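Protein LST4 (PDB 4ZY8) probably takes part in amino-acid uptake and in protein trafficking from the Golgi to the plasma membrane, the piece described here being its longin domain. Local coordinates at residues L47-L50 against K51-F55. Numbering follows the deposited sequence.
Sequences LNEL and KDYIF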
loop_
_atom_site.group_PDB
_atom_site.type_symbol
_atom_site.label_atom_id
_atom_site.label_comp_id
_atom_site.label_asym_id
_atom_site.label_seq_id
_atom_site.Cartn_x
_atom_site.Cartn_y
_atom_site.Cartn_z
ATOM N N LEU A 47 0.659 14.455 -2.710
ATOM C CA LEU A 47 -0.197 13.389 -3.107
ATOM C C LEU A 47 -0.225 13.130 -4.571
ATOM O O LEU A 47 -0.478 12.043 -4.976
ATOM C CB LEU A 47 -1.589 13.677 -2.630
ATOM C CG LEU A 47 -2.468 12.460 -2.651
ATOM C CD1 LEU A 47 -2.231 11.614 -1.419
ATOM C CD2 LEU A 47 -3.905 12.921 -2.705
ATOM N N ASN A 48 0.029 14.130 -5.380
ATOM C CA ASN A 48 0.000 13.937 -6.818
ATOM C C ASN A 48 1.235 13.247 -7.345
ATOM O O ASN A 48 1.199 12.596 -8.355
ATOM C CB ASN A 48 -0.175 15.263 -7.522
ATOM C CG ASN A 48 -1.614 15.659 -7.650
ATOM O OD1 ASN A 48 -2.428 14.913 -8.147
ATOM N ND2 ASN A 48 -1.927 16.847 -7.199
ATOM N N GLU A 49 2.334 13.420 -6.650
ATOM C CA GLU A 49 3.577 12.755 -7.005
ATOM C C GLU A 49 3.457 11.283 -6.612
ATOM O O GLU A 49 3.957 10.410 -7.319
ATOM C CB GLU A 49 4.771 13.429 -6.332
ATOM C CG GLU A 49 6.118 12.795 -6.636
ATOM C CD GLU A 49 7.265 13.552 -5.979
ATOM O OE1 GLU A 49 7.030 14.694 -5.530
ATOM O OE2 GLU A 49 8.393 13.013 -5.911
ATOM N N LEU A 50 2.787 11.010 -5.492
ATOM C CA LEU A 50 2.606 9.624 -5.054
ATOM C C LEU A 50 1.686 8.834 -5.969
ATOM O O LEU A 50 2.022 7.710 -6.314
ATOM C CB LEU A 50 2.095 9.575 -3.613
ATOM C CG LEU A 50 3.228 9.882 -2.631
ATOM C CD1 LEU A 50 2.724 9.981 -1.224
ATOM C CD2 LEU A 50 4.300 8.802 -2.711
ATOM N N LYS A 51 0.566 9.423 -6.398
ATOM C CA LYS A 51 -0.354 8.754 -7.330
ATOM C C LYS A 51 0.391 8.268 -8.557
ATOM O O LYS A 51 0.099 7.207 -9.104
ATOM C CB LYS A 51 -1.485 9.689 -7.778
ATOM C CG LYS A 51 -2.424 10.152 -6.670
ATOM C CD LYS A 51 -3.604 9.216 -6.505
ATOM C CE LYS A 51 -4.697 9.868 -5.668
ATOM N NZ LYS A 51 -4.773 11.328 -5.950
ATOM N N ASP A 52 1.366 9.064 -8.978
ATOM C CA ASP A 52 2.176 8.760 -10.146
ATOM C C ASP A 52 3.156 7.607 -9.852
ATOM O O ASP A 52 3.315 6.701 -10.664
ATOM C CB ASP A 52 2.898 10.029 -10.613
ATOM C CG ASP A 52 3.654 9.830 -11.911
ATOM O OD1 ASP A 52 2.997 9.528 -12.930
ATOM O OD2 ASP A 52 4.887 10.039 -11.930
ATOM N N TYR A 53 3.791 7.628 -8.685
ATOM C CA TYR A 53 4.665 6.521 -8.294
ATOM C C TYR A 53 3.900 5.219 -8.075
ATOM O O TYR A 53 4.395 4.145 -8.388
ATOM C CB TYR A 53 5.444 6.868 -7.028
ATOM C CG TYR A 53 6.526 7.905 -7.208
ATOM C CD1 TYR A 53 7.207 8.023 -8.408
ATOM C CD2 TYR A 53 6.879 8.751 -6.173
ATOM C CE1 TYR A 53 8.208 8.959 -8.571
ATOM C CE2 TYR A 53 7.872 9.691 -6.326
ATOM C CZ TYR A 53 8.537 9.791 -7.524
ATOM O OH TYR A 53 9.535 10.731 -7.672
ATOM N N ILE A 54 2.692 5.296 -7.550
ATOM C CA ILE A 54 1.881 4.128 -7.260
ATOM C C ILE A 54 1.215 3.556 -8.476
ATOM O O ILE A 54 1.293 2.387 -8.711
ATOM C CB ILE A 54 0.806 4.466 -6.236
ATOM C CG1 ILE A 54 1.460 4.879 -4.950
ATOM C CG2 ILE A 54 -0.114 3.302 -5.970
ATOM C CD1 ILE A 54 0.566 5.605 -4.012
ATOM N N PHE A 55 0.521 4.383 -9.227
ATOM C CA PHE A 55 -0.160 3.913 -10.400
ATOM C C PHE A 55 0.577 4.311 -11.687
ATOM O O PHE A 55 0.102 4.102 -12.774
ATOM C CB PHE A 55 -1.586 4.439 -10.429
ATOM C CG PHE A 55 -2.404 4.087 -9.231
ATOM C CD1 PHE A 55 -2.989 2.855 -9.114
ATOM C CD2 PHE A 55 -2.626 4.999 -8.251
ATOM C CE1 PHE A 55 -3.766 2.540 -8.041
ATOM C CE2 PHE A 55 -3.381 4.681 -7.165
ATOM C CZ PHE A 55 -3.961 3.449 -7.060
#
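E49 and Y53, one turn apart on helix 47-55, run side by side and point the same way, a worked example of i to i+4 pairing on a short amphipathic helix. From Y53 CB, 3.6 Å from L50 O, the side chain climbs past the preceding turn. CG and CD2 pass close to E49 O, which lies over one ring face, while L50 CD2 comes in at the ring edge, 4.3 Å from Y53 CD2. Farther out, E49 CG lies over that same face near its rim, 3.6 Å from Y53 CE2. E49 OE2 then sits 3.6 Å from Y53 CZ and 3.1 Å from Y53 OH. The glutamate reaches that far because its CG stands anti to the backbone N (chi1 180°) and the chain stays extended beyond it; the carboxylate is turned 68° from the ring plane. Shortening E49 to an alanine is likely to strip the methylene from that face near CE2, rob the phenol OH of its carboxylate neighbour and let the ring turn more freely.

Backbone bonds from Y53 N to E49 O, K51 N to L47 O and I54 N to L50 O hold the turns together, the last 2.8 Å long. On another side of the helix, K51 bends at chi2 and chi4, bringing NZ to 3.7 Å from L47 CD2.

Within this longin domain the helix packs on the antiparallel sheet: L50 touches I14 of strand 12-17 and L81 of strand 79-87, I54 reaches A97 and S99 of strand 95-103, and Y53 also leans on L81.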